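Local coordinates for protein 2-dehydropantoate 2-reductase (Enterococcus faecium, PDB 3WFI) that is a D-mandelate dehydrogenase that binds NADH and belongs to the ketopantoate reductase family, built from a Rossmann domain and a helical C-terminal domain, at residues D111-E114 / K115-M119; K161-A164 / D165-E169; K216-A219 / T220-E224; K227-V231 / E232-L236. All blocks are in the same frame, centred on the assembly; numbering follows the deposited sequence.

In the fold
All four contacts are local and follow one another along the chain without nesting or crossing. Interaction 1 closes the turn that leads from helix 109-113 toward strand 122-127 in the Rossmann domain. Interaction 2 lies in helix 157-168, which links strands 147-151 and 174-176 of the same sheet; its centre is about 22 Å from that of interaction 1. Interactions 3 and 4 share helix 214-231 of the C-terminal domain, with centres about 15 Å apart. Interaction 4 closes that helix and starts the loop to helix 238-246. Interactions 1 and 4 approach to about 5 Å between nearest atoms, and Lys284 forms salt bridges with both.

Interaction 1 of 4, residues D111-E114 / K115-M119; sequences DIIE and KFVPM
The carbonyl oxygen of Ile113 is gripped by two backbone N-H groups at the C-terminal end of helix 109-113, in the Rossmann domain. Phe116 N donates to Ile113 O at 2.8 Å and sits above the carbonyl plane. Val117 N reaches the same oxygen, Ile113 O, at 3.1 Å and lies in that plane. One residue earlier, Ile112 O accepts from Lys115 N at 3.1 Å. The three bonds fold the chain round the helix end and send it toward strand 122-127.

The side chains follow the turn. The Phe116 ring presents an edge to the carbonyls, with CD2 3.4 Å from Ile112 O. Its CG stands anti to the carbonyl carbon (chi1 -59°), which keeps the ring beside the helix end. The ring also packs on Leu87 and Ile94. Ile113 and Val117 lie side by side and point the same way, CG2 to CG2 at 3.8 Å. Both touch Ile122, so this apolar side faces the sheet.

The polar ends turn to other partners. Asp111 OD2 forms a salt bridge with Lys284, and Lys115 NZ forms one with Glu84 of helix 80-90. Met119 doubles back through bends at chi2 and chi3. This brings its methyl to the Glu114 carboxylate, where Met119 CE lies 3.3 Å from Glu114 OE2.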
loop_
_atom_site.group_PDB
_atom_site.type_symbol
_atom_site.label_atom_id
_atom_site.label_comp_id
_atom_site.label_asym_id
_atom_site.label_seq_id
_atom_site.Cartn_x
_atom_site.Cartn_y
_atom_site.Cartn_z
ATOM N N ASP B 111 -21.975 -12.141 -4.577
ATOM C CA ASP B 111 -21.132 -13.347 -4.598
ATOM C C ASP B 111 -21.359 -14.216 -3.352
ATOM O O ASP B 111 -21.325 -15.428 -3.431
ATOM C CB ASP B 111 -19.658 -12.975 -4.759
ATOM C CG ASP B 111 -19.407 -12.166 -6.033
ATOM O OD1 ASP B 111 -20.211 -12.271 -6.992
ATOM O OD2 ASP B 111 -18.438 -11.391 -6.063
ATOM N N ILE B 112 -21.586 -13.592 -2.204
ATOM C CA ILE B 112 -21.994 -14.329 -0.996
ATOM C C ILE B 112 -23.398 -14.909 -1.201
ATOM O O ILE B 112 -23.615 -16.104 -1.022
ATOM C CB ILE B 112 -21.970 -13.411 0.242
ATOM C CG1 ILE B 112 -20.536 -12.952 0.540
ATOM C CG2 ILE B 112 -22.535 -14.125 1.452
ATOM C CD1 ILE B 112 -20.442 -11.704 1.400
ATOM N N ILE B 113 -24.336 -14.067 -1.632
ATOM C CA ILE B 113 -25.733 -14.483 -1.818
ATOM C C ILE B 113 -25.840 -15.640 -2.833
ATOM O O ILE B 113 -26.601 -16.599 -2.623
ATOM C CB ILE B 113 -26.622 -13.295 -2.252
ATOM C CG1 ILE B 113 -26.611 -12.194 -1.174
ATOM C CG2 ILE B 113 -28.053 -13.759 -2.495
ATOM C CD1 ILE B 113 -27.112 -10.854 -1.642
ATOM N N GLU B 114 -25.050 -15.568 -3.906
ATOM C CA GLU B 114 -25.023 -16.621 -4.939
ATOM C C GLU B 114 -24.737 -18.030 -4.413
ATOM O O GLU B 114 -25.118 -19.024 -5.037
ATOM C CB GLU B 114 -24.001 -16.285 -6.033
ATOM C CG GLU B 114 -24.110 -17.179 -7.260
ATOM C CD GLU B 114 -23.101 -16.829 -8.334
ATOM O OE1 GLU B 114 -21.952 -16.499 -7.981
ATOM O OE2 GLU B 114 -23.468 -16.887 -9.528
ATOM N N LYS B 115 -24.062 -18.127 -3.276
ATOM C CA LYS B 115 -23.815 -19.430 -2.652
ATOM C C LYS B 115 -25.114 -20.108 -2.217
ATOM O O LYS B 115 -25.140 -21.332 -2.029
ATOM C CB LYS B 115 -22.860 -19.284 -1.457
ATOM C CG LYS B 115 -21.442 -18.901 -1.868
ATOM C CD LYS B 115 -20.577 -18.357 -0.731
ATOM C CE LYS B 115 -19.222 -17.851 -1.229
ATOM N NZ LYS B 115 -18.428 -17.195 -0.147
ATOM N N PHE B 116 -26.184 -19.316 -2.082
ATOM C CA PHE B 116 -27.462 -19.776 -1.503
ATOM C C PHE B 116 -28.636 -19.751 -2.468
ATOM O O PHE B 116 -29.560 -20.543 -2.324
ATOM C CB PHE B 116 -27.799 -18.917 -0.273
ATOM C CG PHE B 116 -26.748 -18.974 0.795
ATOM C CD1 PHE B 116 -26.838 -19.890 1.826
ATOM C CD2 PHE B 116 -25.657 -18.121 0.757
ATOM C CE1 PHE B 116 -25.861 -19.944 2.818
ATOM C CE2 PHE B 116 -24.678 -18.167 1.743
ATOM C CZ PHE B 116 -24.779 -19.088 2.771
ATOM N N VAL B 117 -28.620 -18.816 -3.417
ATOM C CA VAL B 117 -29.621 -18.762 -4.473
ATOM C C VAL B 117 -28.932 -18.425 -5.792
ATOM O O VAL B 117 -27.931 -17.705 -5.798
ATOM C CB VAL B 117 -30.762 -17.745 -4.179
ATOM C CG1 VAL B 117 -31.367 -17.973 -2.794
ATOM C CG2 VAL B 117 -30.277 -16.316 -4.311
ATOM N N PRO B 118 -29.458 -18.944 -6.918
ATOM C CA PRO B 118 -28.861 -18.581 -8.208
ATOM C C PRO B 118 -28.990 -17.085 -8.521
ATOM O O PRO B 118 -29.906 -16.424 -8.040
ATOM C CB PRO B 118 -29.662 -19.400 -9.215
ATOM C CG PRO B 118 -30.944 -19.714 -8.529
ATOM C CD PRO B 118 -30.600 -19.854 -7.078
ATOM N N MET B 119 -28.065 -16.592 -9.332
ATOM C CA MET B 119 -28.001 -15.202 -9.734
ATOM C C MET B 119 -29.323 -14.691 -10.310
ATOM O O MET B 119 -29.708 -13.548 -10.057
ATOM C CB MET B 119 -26.873 -15.033 -10.769
ATOM C CG MET B 119 -26.414 -13.604 -10.991
ATOM S SD MET B 119 -25.863 -12.785 -9.485
ATOM C CE MET B 119 -24.449 -13.760 -8.966
#

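Interaction 2 of 4, residues K161-A164 / D165-E169; sequences KKLA and DKLSE
Helix 157-168 carries this contact in its last turns, where Lys161 to Ala164 bond forward to Asp165 to Ser168. Four backbone bonds have the i to i+4 spacing of an alpha-helix. The shortest joins Lys166 N to Lys162 O at 2.8 Å. Leu167 N to Leu163 O measures 3.0 Å, with an N-H...O angle of 164°.

On the buried side, Leu163 and Leu167 pack one turn apart. Their chains slant across each other, with Leu163 CG 4.1 Å from Leu167 CD2. Leu163 CG stands anti to its own backbone N (chi1 179°), and this swings the branch toward the next turn. Leu167 also touches Leu172 in the following loop. The helix is the crossover of a beta-alpha-beta unit between strands 147-151 and 174-176.

The other side is largely polar. Lys166 runs back along the helix and bends at chi3, which brings its CE to 3.6 Å from Lys162 O. Lys161 directs its ammonium group to the Phe176 ring in a cation-pi contact. Near the helix end, Ser168 N donates to Ala164 O at 2.9 Å. The Ser168 hydroxyl oxygen OG is hydrogen-bonded to Ala174 N, at the start of the next strand.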
loop_
_atom_site.group_PDB
_atom_site.type_symbol
_atom_site.label_atom_id
_atom_site.label_comp_id
_atom_site.label_asym_id
_atom_site.label_seq_id
_atom_site.Cartn_x
_atom_site.Cartn_y
_atom_site.Cartn_z
ATOM N N LYS B 161 -39.712 -5.852 -12.192
ATOM C CA LYS B 161 -40.828 -4.907 -12.249
ATOM C C LYS B 161 -42.017 -5.387 -11.420
ATOM O O LYS B 161 -42.659 -4.583 -10.735
ATOM C CB LYS B 161 -41.226 -4.601 -13.699
ATOM C CG LYS B 161 -40.210 -3.708 -14.405
ATOM C CD LYS B 161 -40.449 -3.618 -15.903
ATOM C CE LYS B 161 -39.307 -2.882 -16.592
ATOM N NZ LYS B 161 -39.446 -2.877 -18.077
ATOM N N LYS B 162 -42.304 -6.689 -11.462
ATOM C CA LYS B 162 -43.356 -7.269 -10.614
ATOM C C LYS B 162 -43.022 -7.181 -9.134
ATOM O O LYS B 162 -43.887 -6.880 -8.308
ATOM C CB LYS B 162 -43.603 -8.732 -10.996
ATOM C CG LYS B 162 -44.254 -8.880 -12.354
ATOM C CD LYS B 162 -44.598 -10.344 -12.601
ATOM C CE LYS B 162 -44.691 -10.659 -14.083
ATOM N NZ LYS B 162 -44.777 -12.126 -14.288
ATOM N N LEU B 163 -41.771 -7.464 -8.790
ATOM C CA LEU B 163 -41.314 -7.318 -7.423
ATOM C C LEU B 163 -41.528 -5.869 -6.953
ATOM O O LEU B 163 -42.046 -5.638 -5.856
ATOM C CB LEU B 163 -39.845 -7.720 -7.310
ATOM C CG LEU B 163 -39.179 -7.612 -5.946
ATOM C CD1 LEU B 163 -40.024 -8.319 -4.898
ATOM C CD2 LEU B 163 -37.762 -8.176 -5.977
ATOM N N ALA B 164 -41.158 -4.914 -7.804
ATOM C CA ALA B 164 -41.354 -3.502 -7.487
ATOM C C ALA B 164 -42.839 -3.212 -7.271
ATOM O O ALA B 164 -43.197 -2.566 -6.288
ATOM C CB ALA B 164 -40.779 -2.614 -8.575
ATOM N N ASP B 165 -43.689 -3.731 -8.165
ATOM C CA ASP B 165 -45.146 -3.548 -8.058
ATOM C C ASP B 165 -45.672 -4.105 -6.747
ATOM O O ASP B 165 -46.440 -3.438 -6.055
ATOM C CB ASP B 165 -45.884 -4.199 -9.230
ATOM C CG ASP B 165 -45.675 -3.459 -10.543
ATOM O OD1 ASP B 165 -45.287 -2.276 -10.517
ATOM O OD2 ASP B 165 -45.897 -4.069 -11.616
ATOM N N LYS B 166 -45.214 -5.302 -6.389
ATOM C CA LYS B 166 -45.642 -5.959 -5.160
ATOM C C LYS B 166 -45.264 -5.143 -3.934
ATOM O O LYS B 166 -46.082 -4.984 -3.039
ATOM C CB LYS B 166 -45.112 -7.406 -5.080
ATOM C CG LYS B 166 -45.890 -8.346 -5.996
ATOM C CD LYS B 166 -45.441 -9.803 -5.915
ATOM C CE LYS B 166 -44.396 -10.148 -6.965
ATOM N NZ LYS B 166 -44.232 -11.617 -7.149
ATOM N N LEU B 167 -44.049 -4.609 -3.900
ATOM C CA LEU B 167 -43.638 -3.760 -2.783
ATOM C C LEU B 167 -44.451 -2.469 -2.774
ATOM O O LEU B 167 -44.815 -1.979 -1.710
ATOM C CB LEU B 167 -42.146 -3.424 -2.833
ATOM C CG LEU B 167 -41.032 -4.354 -2.324
ATOM C CD1 LEU B 167 -41.528 -5.708 -1.855
ATOM C CD2 LEU B 167 -39.887 -4.493 -3.318
ATOM N N SER B 168 -44.733 -1.927 -3.955
ATOM C CA SER B 168 -45.550 -0.707 -4.068
ATOM C C SER B 168 -46.992 -0.892 -3.580
ATOM O O SER B 168 -47.611 0.061 -3.107
ATOM C CB SER B 168 -45.547 -0.176 -5.497
ATOM O OG SER B 168 -44.290 0.391 -5.818
ATOM N N GLU B 169 -47.512 -2.113 -3.668
ATOM C CA GLU B 169 -48.828 -2.416 -3.132
ATOM C C GLU B 169 -48.878 -2.236 -1.624
ATOM O O GLU B 169 -49.957 -2.059 -1.067
ATOM C CB GLU B 169 -49.252 -3.836 -3.494
ATOM C CG GLU B 169 -49.636 -3.985 -4.951
ATOM C CD GLU B 169 -49.809 -5.426 -5.365
ATOM O OE1 GLU B 169 -50.000 -6.292 -4.479
ATOM O OE2 GLU B 169 -49.755 -5.690 -6.581
#

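Interaction 3 of 4, residues K216-A219 / T220-E224; sequences KMVA and TIVNE
Lys216 and Thr220 meet one turn apart on helix 214-231 of the C-terminal helical domain. The apolar flank of this stretch packs against other helices, while the polar flank is more open. On the packed flank, Val218 and Val222 touch one turn apart, with Val218 CG1 4.2 Å from Val222 CG2. Both also touch helix 238-246, Val218 at Cys245 and Val222 at Val241. Their backbones are joined too, Val222 N donating to Val218 O at 2.9 Å. Ile221 lies against Tyr294 of helix 293-308 and lays its CD1 3.4 Å from Met217 O.

The more open flank is held by polar groups. Lys216 O accepts from both Thr220 N and Thr220 OG1, which come from opposite faces of the carbonyl plane. The hydroxyl bond, Thr220 OG1 to Lys216 O, is 2.8 Å. It can form because OG1 stands anti to the carbonyl carbon of Thr220 (chi1 -57°), beside the backbone N. The same hydroxyl also accepts a bond, from Lys216 NZ at 3.0 Å to Thr220 OG1. To reach it, the lysine chain bends at chi2 and chi4. The stronger partner of Lys216 NZ is Glu300 of the second subunit, a salt bridge that carries this flank into the dimer contact.

Further along, Ala219 O is also gripped twice. Asn223 N and Asn223 ND2 approach it from opposite faces, and the side-chain hydrogen bond from Asn223 ND2 to Ala219 O is 3.0 Å.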
loop_
_atom_site.group_PDB
_atom_site.type_symbol
_atom_site.label_atom_id
_atom_site.label_comp_id
_atom_site.label_asym_id
_atom_site.label_seq_id
_atom_site.Cartn_x
_atom_site.Cartn_y
_atom_site.Cartn_z
ATOM N N LYS B 216 -3.020 9.525 -9.104
ATOM C CA LYS B 216 -2.534 8.276 -9.631
ATOM C C LYS B 216 -3.109 7.086 -8.847
ATOM O O LYS B 216 -3.511 6.082 -9.435
ATOM C CB LYS B 216 -1.012 8.243 -9.634
ATOM C CG LYS B 216 -0.413 6.874 -9.935
ATOM C CD LYS B 216 -0.752 6.395 -11.349
ATOM C CE LYS B 216 0.130 5.224 -11.778
ATOM N NZ LYS B 216 0.046 4.097 -10.823
ATOM N N MET B 217 -3.134 7.188 -7.532
ATOM C CA MET B 217 -3.588 6.054 -6.708
ATOM C C MET B 217 -5.091 5.811 -6.903
ATOM O O MET B 217 -5.534 4.676 -7.056
ATOM C CB MET B 217 -3.254 6.303 -5.242
ATOM C CG MET B 217 -1.755 6.274 -4.973
ATOM S SD MET B 217 -1.304 6.404 -3.226
ATOM C CE MET B 217 -1.798 8.105 -2.879
ATOM N N VAL B 218 -5.854 6.895 -6.918
ATOM C CA VAL B 218 -7.289 6.822 -7.169
ATOM C C VAL B 218 -7.549 6.240 -8.570
ATOM O O VAL B 218 -8.344 5.324 -8.713
ATOM C CB VAL B 218 -7.974 8.209 -6.985
ATOM C CG1 VAL B 218 -9.408 8.205 -7.524
ATOM C CG2 VAL B 218 -7.962 8.605 -5.512
ATOM N N ALA B 219 -6.862 6.765 -9.585
ATOM C CA ALA B 219 -7.078 6.331 -10.959
ATOM C C ALA B 219 -6.781 4.863 -11.138
ATOM O O ALA B 219 -7.526 4.149 -11.830
ATOM C CB ALA B 219 -6.240 7.150 -11.926
ATOM N N THR B 220 -5.689 4.403 -10.522
ATOM C CA THR B 220 -5.298 3.007 -10.635
ATOM C C THR B 220 -6.353 2.104 -10.002
ATOM O O THR B 220 -6.725 1.074 -10.581
ATOM C CB THR B 220 -3.915 2.762 -9.983
ATOM O OG1 THR B 220 -2.943 3.619 -10.589
ATOM C CG2 THR B 220 -3.463 1.331 -10.160
ATOM N N ILE B 221 -6.825 2.472 -8.816
ATOM C CA ILE B 221 -7.833 1.667 -8.121
ATOM C C ILE B 221 -9.144 1.624 -8.910
ATOM O O ILE B 221 -9.734 0.549 -9.090
ATOM C CB ILE B 221 -8.072 2.154 -6.674
ATOM C CG1 ILE B 221 -6.854 1.850 -5.820
ATOM C CG2 ILE B 221 -9.307 1.485 -6.064
ATOM C CD1 ILE B 221 -6.756 2.705 -4.564
ATOM N N VAL B 222 -9.589 2.774 -9.406
ATOM C CA VAL B 222 -10.850 2.831 -10.147
ATOM C C VAL B 222 -10.771 1.958 -11.407
ATOM O O VAL B 222 -11.736 1.291 -11.772
ATOM C CB VAL B 222 -11.238 4.280 -10.502
ATOM C CG1 VAL B 222 -12.399 4.309 -11.476
ATOM C CG2 VAL B 222 -11.598 5.053 -9.246
ATOM N N ASN B 223 -9.604 1.929 -12.048
ATOM C CA ASN B 223 -9.433 1.068 -13.217
ATOM C C ASN B 223 -9.547 -0.401 -12.899
ATOM O O ASN B 223 -10.069 -1.169 -13.696
ATOM C CB ASN B 223 -8.132 1.380 -13.949
ATOM C CG ASN B 223 -8.331 2.423 -15.000
ATOM O OD1 ASN B 223 -8.881 2.141 -16.063
ATOM N ND2 ASN B 223 -7.887 3.629 -14.726
ATOM N N GLU B 224 -9.086 -0.797 -11.719
ATOM C CA GLU B 224 -9.255 -2.173 -11.269
ATOM C C GLU B 224 -10.741 -2.498 -11.060
ATOM O O GLU B 224 -11.233 -3.514 -11.554
ATOM C CB GLU B 224 -8.445 -2.442 -9.985
ATOM C CG GLU B 224 -6.942 -2.342 -10.186
ATOM C CD GLU B 224 -6.126 -2.701 -8.958
ATOM O OE1 GLU B 224 -6.718 -3.028 -7.907
ATOM O OE2 GLU B 224 -4.881 -2.614 -9.042
#

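Interaction 4 of 4, residues K227-V231 / E232-L236; sequences KVAAV and EKIEL
The backbone of Ala229 to Ile234 closes helix 214-231 with a Schellman motif, in which Ile234 N donates to Ala229 O at 2.9 Å and Lys233 N to Ala230 O at 3.0 Å. Lys233 is the C-prime residue, and its positive phi of 66° turns the chain back across the helix end. Glu232 N makes only a weak bond to Val228 O, at 3.4 Å.

The Ala229 methyl sits in the fold of the turn. Ala229 CB is 4.0 Å from Ile234 CB, the apolar contact that usually goes with a Schellman motif; Leu236, further on, adds its CG to the same methyl. The Lys233 chain bends at chi2 (-58°) and comes round toward the last turn. A water there donates to Val231 O at 2.9 Å and accepts from Lys233 NZ at 2.7 Å, bridging the two residues.

The extended Glu232 side chain runs back alongside the last helical turn, with Glu232 CG 3.8 Å from Val228 O. Its OE1 is hydrogen-bonded to Tyr185 OH. OE2 bonds to Tyr288 OH and forms a salt bridge with Lys284, which probably favours the charged carboxylate. The helix end is thereby tied to helices 180-191 and 278-288, and Ile234 and Leu236 rest on helix 180-191 as the chain runs on to helix 238-246.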
loop_
_atom_site.group_PDB
_atom_site.type_symbol
_atom_site.label_atom_id
_atom_site.label_comp_id
_atom_site.label_asym_id
_atom_site.label_seq_id
_atom_site.Cartn_x
_atom_site.Cartn_y
_atom_site.Cartn_z
ATOM N N LYS B 227 -12.349 -2.785 -14.592
ATOM C CA LYS B 227 -12.002 -4.018 -15.308
ATOM C C LYS B 227 -12.846 -5.190 -14.830
ATOM O O LYS B 227 -13.342 -5.983 -15.631
ATOM C CB LYS B 227 -10.515 -4.356 -15.145
ATOM C CG LYS B 227 -9.612 -3.715 -16.163
ATOM C CD LYS B 227 -8.163 -4.188 -16.039
ATOM C CE LYS B 227 -7.251 -3.413 -17.002
ATOM N NZ LYS B 227 -7.120 -1.952 -16.696
ATOM N N VAL B 228 -13.021 -5.279 -13.519
ATOM C CA VAL B 228 -13.841 -6.304 -12.917
ATOM C C VAL B 228 -15.335 -6.086 -13.253
ATOM O O VAL B 228 -16.044 -7.043 -13.610
ATOM C CB VAL B 228 -13.557 -6.350 -11.396
ATOM C CG1 VAL B 228 -14.677 -6.985 -10.620
ATOM C CG2 VAL B 228 -12.232 -7.074 -11.155
ATOM N N ALA B 229 -15.793 -4.842 -13.186
ATOM C CA ALA B 229 -17.184 -4.483 -13.542
ATOM C C ALA B 229 -17.509 -4.806 -15.006
ATOM O O ALA B 229 -18.601 -5.290 -15.315
ATOM C CB ALA B 229 -17.448 -3.017 -13.249
ATOM N N ALA B 230 -16.546 -4.571 -15.900
ATOM C CA ALA B 230 -16.729 -4.888 -17.318
ATOM C C ALA B 230 -17.002 -6.385 -17.560
ATOM O O ALA B 230 -17.800 -6.743 -18.421
ATOM C CB ALA B 230 -15.527 -4.426 -18.129
ATOM N N VAL B 231 -16.350 -7.249 -16.795
ATOM C CA VAL B 231 -16.617 -8.690 -16.857
ATOM C C VAL B 231 -18.076 -8.961 -16.495
ATOM O O VAL B 231 -18.717 -9.835 -17.074
ATOM C CB VAL B 231 -15.687 -9.490 -15.919
ATOM C CG1 VAL B 231 -16.041 -10.979 -15.939
ATOM C CG2 VAL B 231 -14.226 -9.294 -16.306
ATOM N N GLU B 232 -18.613 -8.194 -15.563
ATOM C CA GLU B 232 -20.017 -8.328 -15.164
ATOM C C GLU B 232 -20.964 -7.429 -16.001
ATOM O O GLU B 232 -22.068 -7.124 -15.571
ATOM C CB GLU B 232 -20.144 -8.044 -13.667
ATOM C CG GLU B 232 -19.266 -8.984 -12.848
ATOM C CD GLU B 232 -19.163 -8.644 -11.386
ATOM O OE1 GLU B 232 -19.533 -7.518 -10.985
ATOM O OE2 GLU B 232 -18.681 -9.521 -10.630
ATOM N N LYS B 233 -20.515 -7.040 -17.197
ATOM C CA LYS B 233 -21.324 -6.314 -18.177
ATOM C C LYS B 233 -21.709 -4.927 -17.705
ATOM O O LYS B 233 -22.736 -4.397 -18.123
ATOM C CB LYS B 233 -22.594 -7.097 -18.556
ATOM C CG LYS B 233 -22.370 -8.570 -18.863
ATOM C CD LYS B 233 -21.380 -8.760 -19.996
ATOM C CE LYS B 233 -21.194 -10.239 -20.342
ATOM N NZ LYS B 233 -19.906 -10.432 -21.057
ATOM N N ILE B 234 -20.877 -4.338 -16.853
ATOM C CA ILE B 234 -21.088 -2.981 -16.395
ATOM C C ILE B 234 -19.905 -2.136 -16.868
ATOM O O ILE B 234 -18.767 -2.380 -16.477
ATOM C CB ILE B 234 -21.159 -2.918 -14.859
ATOM C CG1 ILE B 234 -22.392 -3.698 -14.329
ATOM C CG2 ILE B 234 -21.164 -1.453 -14.419
ATOM C CD1 ILE B 234 -23.700 -2.926 -14.380
ATOM N N GLU B 235 -20.177 -1.145 -17.701
ATOM C CA GLU B 235 -19.126 -0.357 -18.319
ATOM C C GLU B 235 -19.051 1.021 -17.683
ATOM O O GLU B 235 -19.772 1.935 -18.060
ATOM C CB GLU B 235 -19.370 -0.314 -19.825
ATOM C CG GLU B 235 -18.230 0.297 -20.606
ATOM C CD GLU B 235 -18.473 0.316 -22.116
ATOM O OE1 GLU B 235 -19.519 -0.200 -22.578
ATOM O OE2 GLU B 235 -17.600 0.832 -22.843
ATOM N N LEU B 236 -18.183 1.159 -16.681
ATOM C CA LEU B 236 -18.030 2.430 -15.971
ATOM C C LEU B 236 -17.392 3.495 -16.847
ATOM O O LEU B 236 -16.486 3.213 -17.613
ATOM C CB LEU B 236 -17.185 2.258 -14.704
ATOM C CG LEU B 236 -17.739 1.322 -13.622
ATOM C CD1 LEU B 236 -16.767 1.231 -12.459
ATOM C CD2 LEU B 236 -19.098 1.797 -13.153
HETATM O O HOH W 1 -17.898 -11.257 -19.424
#